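Local coordinates for protein putative oxygenase (Streptomyces viridochromogenes Tue57, PDB 4XAA) that probably acts as an iron- and 2-oxoglutarate-dependent oxygenase in orthosomycin biosynthesis, a double-stranded beta-helix enzyme crystallised here with nickel bound, at residues V131-D145 and V182-L194. Numbering follows the deposited sequence.
Sequences VGPRTVCNLSICLDD and VSQGDVVVHDVRL
Asn138 and His190 form a hydrogen-bonded antiparallel pair, joined by Asn138 N to His190 O at 2.9 Å and His190 N to Asn138 O at 3.1 Å. From CB outward, the Asn138 side chain runs over the imidazole. CB sits 3.8 Å from the His190 ring centroid, 29° off its normal, a CH-pi contact; Asn138 CG lies 4.0 Å from His190 NE2; ND2 ends 3.3 Å from Val192 CG1, with amide and ring planes 23° apart. Hydrogen bonds at both ring nitrogens fix its rotation: a water in its plane, 2.6 Å from His190 ND1, also bonds Ser140 OG and Asn138 O, while NE2 bonds Asp127 OD2. Since Asp127, His125 and His196 hold the nickel, His190 is a second-shell residue. At the end of strand 186-191, Asp191 OD2 accepts a hydrogen bond from Arg134 N through its syn lone pair, and OD1 accepts Arg193 N, an Asx turn. Arg193, bent at chi3 (59°), hydrogen-bonds through NH1 to Val131 O at 2.7 Å. Leu139, Val187 and Val189 pack on the face covered by helix 90-100. Within the major sheet of the double-stranded beta-helix, strand 136-142 lies between strands 186-191 and 207-215, and strand 20-25 flanks 186-191.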
loop_
_atom_site.group_PDB
_atom_site.type_symbol
_atom_site.label_atom_id
_atom_site.label_comp_id
_atom_site.label_asym_id
_atom_site.label_seq_id
_atom_site.Cartn_x
_atom_site.Cartn_y
_atom_site.Cartn_z
ATOM N N VAL A 131 -12.625 1.368 13.389
ATOM C CA VAL A 131 -13.092 0.006 13.163
ATOM C C VAL A 131 -12.271 -0.949 14.006
ATOM O O VAL A 131 -11.117 -0.670 14.323
ATOM C CB VAL A 131 -12.992 -0.408 11.681
ATOM C CG1 VAL A 131 -14.048 0.299 10.845
ATOM C CG2 VAL A 131 -11.578 -0.141 11.140
ATOM N N GLY A 132 -12.870 -2.078 14.361
ATOM C CA GLY A 132 -12.182 -3.101 15.113
ATOM C C GLY A 132 -11.061 -3.720 14.303
ATOM O O GLY A 132 -10.967 -3.504 13.094
ATOM N N PRO A 133 -10.185 -4.485 14.971
ATOM C CA PRO A 133 -9.107 -5.158 14.246
ATOM C C PRO A 133 -9.682 -6.191 13.301
ATOM O O PRO A 133 -10.797 -6.673 13.532
ATOM C CB PRO A 133 -8.281 -5.822 15.352
ATOM C CG PRO A 133 -8.701 -5.170 16.614
ATOM C CD PRO A 133 -10.118 -4.731 16.420
ATOM N N ARG A 134 -8.935 -6.506 12.248
ATOM C CA ARG A 134 -9.345 -7.510 11.269
ATOM C C ARG A 134 -10.720 -7.221 10.678
ATOM O O ARG A 134 -11.529 -8.125 10.510
ATOM C CB ARG A 134 -9.340 -8.909 11.893
ATOM C CG ARG A 134 -8.781 -9.925 10.946
ATOM C CD ARG A 134 -9.125 -11.340 11.341
ATOM N NE ARG A 134 -8.681 -12.263 10.303
ATOM C CZ ARG A 134 -8.714 -13.582 10.411
ATOM N NH1 ARG A 134 -9.170 -14.137 11.523
ATOM N NH2 ARG A 134 -8.302 -14.342 9.401
ATOM N N THR A 135 -10.962 -5.957 10.361
ATOM C CA THR A 135 -12.253 -5.513 9.849
ATOM C C THR A 135 -12.086 -4.801 8.507
ATOM O O THR A 135 -12.915 -4.950 7.605
ATOM C CB THR A 135 -12.950 -4.588 10.868
ATOM O OG1 THR A 135 -13.318 -5.359 12.018
ATOM C CG2 THR A 135 -14.188 -3.968 10.291
ATOM N N VAL A 136 -10.998 -4.041 8.376
ATOM C CA VAL A 136 -10.706 -3.299 7.153
ATOM C C VAL A 136 -9.224 -3.481 6.855
ATOM O O VAL A 136 -8.399 -3.287 7.731
ATOM C CB VAL A 136 -11.067 -1.773 7.290
ATOM C CG1 VAL A 136 -11.068 -1.077 5.947
ATOM C CG2 VAL A 136 -12.417 -1.593 7.934
ATOM N N CYS A 137 -8.880 -3.883 5.637
ATOM C CA CYS A 137 -7.470 -4.025 5.292
ATOM C C CYS A 137 -7.099 -3.284 4.027
ATOM O O CYS A 137 -7.955 -2.924 3.238
ATOM C CB CYS A 137 -7.090 -5.504 5.134
ATOM S SG CYS A 137 -7.940 -6.325 3.767
ATOM N N ASN A 138 -5.801 -3.058 3.858
ATOM C CA ASN A 138 -5.241 -2.519 2.634
ATOM C C ASN A 138 -4.503 -3.594 1.885
ATOM O O ASN A 138 -3.689 -4.309 2.463
ATOM C CB ASN A 138 -4.282 -1.367 2.926
ATOM C CG ASN A 138 -5.002 -0.058 3.252
ATOM O OD1 ASN A 138 -5.447 0.663 2.355
ATOM N ND2 ASN A 138 -5.093 0.264 4.539
ATOM N N LEU A 139 -4.782 -3.720 0.596
ATOM C CA LEU A 139 -3.981 -4.600 -0.245
ATOM C C LEU A 139 -2.999 -3.740 -0.994
ATOM O O LEU A 139 -3.393 -2.825 -1.714
ATOM C CB LEU A 139 -4.840 -5.405 -1.228
ATOM C CG LEU A 139 -5.273 -6.806 -0.785
ATOM C CD1 LEU A 139 -6.062 -6.718 0.495
ATOM C CD2 LEU A 139 -6.103 -7.464 -1.862
ATOM N N SER A 140 -1.717 -4.012 -0.796
ATOM C CA SER A 140 -0.677 -3.282 -1.488
ATOM C C SER A 140 -0.135 -4.167 -2.580
ATOM O O SER A 140 0.571 -5.143 -2.309
ATOM C CB SER A 140 0.433 -2.851 -0.526
ATOM O OG SER A 140 -0.089 -2.058 0.533
ATOM N N ILE A 141 -0.498 -3.842 -3.813
ATOM C CA ILE A 141 0.011 -4.557 -4.968
ATOM C C ILE A 141 1.308 -3.907 -5.416
ATOM O O ILE A 141 1.310 -2.811 -5.967
ATOM C CB ILE A 141 -0.991 -4.571 -6.143
ATOM C CG1 ILE A 141 -2.372 -5.031 -5.672
ATOM C CG2 ILE A 141 -0.478 -5.474 -7.241
ATOM C CD1 ILE A 141 -3.473 -4.744 -6.682
ATOM N N CYS A 142 2.407 -4.604 -5.172
ATOM C CA CYS A 142 3.741 -4.103 -5.464
ATOM C C CYS A 142 4.108 -4.259 -6.932
ATOM O O CYS A 142 4.103 -5.366 -7.475
ATOM C CB CYS A 142 4.737 -4.829 -4.568
ATOM S SG CYS A 142 4.114 -4.791 -2.869
ATOM N N LEU A 143 4.401 -3.147 -7.585
ATOM C CA LEU A 143 4.709 -3.183 -9.004
ATOM C C LEU A 143 6.220 -3.099 -9.139
ATOM O O LEU A 143 6.764 -3.120 -10.234
ATOM C CB LEU A 143 4.006 -2.045 -9.759
ATOM C CG LEU A 143 2.526 -1.782 -9.437
ATOM C CD1 LEU A 143 2.037 -0.524 -10.145
ATOM C CD2 LEU A 143 1.652 -2.970 -9.810
ATOM N N ASP A 144 6.893 -3.019 -7.998
ATOM C CA ASP A 144 8.345 -3.056 -7.958
ATOM C C ASP A 144 8.894 -3.943 -6.827
ATOM O O ASP A 144 8.194 -4.240 -5.847
ATOM C CB ASP A 144 8.894 -1.641 -7.817
ATOM C CG ASP A 144 8.629 -0.798 -9.040
ATOM O OD1 ASP A 144 9.247 -1.078 -10.083
ATOM O OD2 ASP A 144 7.807 0.141 -8.969
ATOM N N ASP A 145 10.133 -4.396 -7.011
ATOM C CA ASP A 145 10.970 -4.891 -5.920
ATOM C C ASP A 145 11.178 -3.768 -4.911
ATOM O O ASP A 145 11.567 -2.671 -5.285
ATOM C CB ASP A 145 12.329 -5.359 -6.439
ATOM C CG ASP A 145 12.260 -6.682 -7.180
ATOM O OD1 ASP A 145 11.187 -7.016 -7.710
ATOM O OD2 ASP A 145 13.288 -7.395 -7.232
ATOM N N VAL A 182 9.518 -6.948 -0.600
ATOM C CA VAL A 182 8.583 -7.528 -1.557
ATOM C C VAL A 182 9.233 -7.681 -2.926
ATOM O O VAL A 182 10.134 -6.933 -3.285
ATOM C CB VAL A 182 7.299 -6.662 -1.707
ATOM C CG1 VAL A 182 6.604 -6.458 -0.354
ATOM C CG2 VAL A 182 7.629 -5.319 -2.339
ATOM N N SER A 183 8.781 -8.663 -3.694
ATOM C CA SER A 183 9.112 -8.709 -5.112
ATOM C C SER A 183 7.933 -8.157 -5.895
ATOM O O SER A 183 6.807 -8.179 -5.412
ATOM C CB SER A 183 9.430 -10.132 -5.567
ATOM O OG SER A 183 10.018 -10.877 -4.517
ATOM N N GLN A 184 8.194 -7.666 -7.099
ATOM C CA GLN A 184 7.136 -7.247 -7.999
ATOM C C GLN A 184 6.100 -8.366 -8.159
ATOM O O GLN A 184 6.437 -9.501 -8.465
ATOM C CB GLN A 184 7.722 -6.851 -9.353
ATOM C CG GLN A 184 6.695 -6.761 -10.463
ATOM C CD GLN A 184 7.279 -6.289 -11.790
ATOM O OE1 GLN A 184 8.325 -5.640 -11.837
ATOM N NE2 GLN A 184 6.586 -6.609 -12.877
ATOM N N GLY A 185 4.841 -8.037 -7.912
ATOM C CA GLY A 185 3.771 -9.009 -7.985
ATOM C C GLY A 185 3.238 -9.373 -6.617
ATOM O O GLY A 185 2.110 -9.849 -6.494
ATOM N N ASP A 186 4.052 -9.173 -5.584
ATOM C CA ASP A 186 3.609 -9.458 -4.226
ATOM C C ASP A 186 2.425 -8.587 -3.842
ATOM O O ASP A 186 2.299 -7.456 -4.281
ATOM C CB ASP A 186 4.739 -9.254 -3.228
ATOM C CG ASP A 186 5.798 -10.330 -3.323
ATOM O OD1 ASP A 186 5.561 -11.350 -4.016
ATOM O OD2 ASP A 186 6.858 -10.160 -2.691
ATOM N N VAL A 187 1.539 -9.142 -3.039
ATOM C CA VAL A 187 0.460 -8.371 -2.469
ATOM C C VAL A 187 0.599 -8.417 -0.959
ATOM O O VAL A 187 0.535 -9.487 -0.356
ATOM C CB VAL A 187 -0.911 -8.901 -2.890
ATOM C CG1 VAL A 187 -2.003 -8.157 -2.160
ATOM C CG2 VAL A 187 -1.077 -8.763 -4.396
ATOM N N VAL A 188 0.839 -7.257 -0.360
ATOM C CA VAL A 188 0.918 -7.140 1.082
ATOM C C VAL A 188 -0.453 -6.764 1.574
ATOM O O VAL A 188 -1.114 -5.924 0.975
ATOM C CB VAL A 188 1.929 -6.088 1.505
ATOM C CG1 VAL A 188 2.005 -5.988 3.030
ATOM C CG2 VAL A 188 3.274 -6.423 0.907
ATOM N N VAL A 189 -0.899 -7.396 2.648
ATOM C CA VAL A 189 -2.162 -7.006 3.227
ATOM C C VAL A 189 -1.923 -6.573 4.673
ATOM O O VAL A 189 -1.270 -7.267 5.440
ATOM C CB VAL A 189 -3.186 -8.151 3.104
ATOM C CG1 VAL A 189 -2.473 -9.459 3.003
ATOM C CG2 VAL A 189 -4.191 -8.145 4.234
ATOM N N HIS A 190 -2.394 -5.384 5.024
ATOM C CA HIS A 190 -2.197 -4.930 6.385
ATOM C C HIS A 190 -3.453 -4.312 6.943
ATOM O O HIS A 190 -4.269 -3.709 6.227
ATOM C CB HIS A 190 -1.007 -3.966 6.487
ATOM C CG HIS A 190 -1.211 -2.641 5.825
ATOM N ND1 HIS A 190 -0.901 -2.415 4.502
ATOM C CD2 HIS A 190 -1.644 -1.453 6.318
ATOM C CE1 HIS A 190 -1.159 -1.153 4.198
ATOM N NE2 HIS A 190 -1.610 -0.548 5.284
ATOM N N ASP A 191 -3.623 -4.517 8.239
ATOM C CA ASP A 191 -4.787 -4.024 8.949
ATOM C C ASP A 191 -4.727 -2.487 8.981
ATOM O O ASP A 191 -3.650 -1.918 9.107
ATOM C CB ASP A 191 -4.818 -4.638 10.350
ATOM C CG ASP A 191 -6.141 -4.450 11.042
ATOM O OD1 ASP A 191 -6.582 -3.282 11.133
ATOM O OD2 ASP A 191 -6.735 -5.464 11.489
ATOM N N VAL A 192 -5.859 -1.810 8.836
ATOM C CA VAL A 192 -5.823 -0.349 8.807
ATOM C C VAL A 192 -5.435 0.233 10.159
ATOM O O VAL A 192 -5.083 1.399 10.244
ATOM C CB VAL A 192 -7.172 0.266 8.389
ATOM C CG1 VAL A 192 -7.437 0.044 6.908
ATOM C CG2 VAL A 192 -8.283 -0.290 9.240
ATOM N N ARG A 193 -5.501 -0.579 11.213
ATOM C CA ARG A 193 -5.186 -0.115 12.556
ATOM C C ARG A 193 -3.700 -0.212 12.831
ATOM O O ARG A 193 -3.223 0.156 13.901
ATOM C CB ARG A 193 -5.949 -0.928 13.604
ATOM C CG ARG A 193 -7.458 -0.853 13.521
ATOM C CD ARG A 193 -8.107 -1.677 14.618
ATOM N NE ARG A 193 -7.706 -1.252 15.957
ATOM C CZ ARG A 193 -8.299 -0.270 16.636
ATOM N NH1 ARG A 193 -9.315 0.393 16.100
ATOM N NH2 ARG A 193 -7.869 0.060 17.849
ATOM N N LEU A 194 -2.964 -0.733 11.860
ATOM C CA LEU A 194 -1.555 -1.008 12.069
ATOM C C LEU A 194 -0.723 0.279 12.074
ATOM O O LEU A 194 -0.909 1.161 11.236
ATOM C CB LEU A 194 -1.050 -1.973 10.995
ATOM C CG LEU A 194 0.439 -2.313 11.012
ATOM C CD1 LEU A 194 0.754 -3.354 12.078
ATOM C CD2 LEU A 194 0.864 -2.792 9.628
HETATM O O HOH W 1 -9.280 -3.573 11.048
HETATM O O HOH W 2 -0.566 -3.797 2.346
#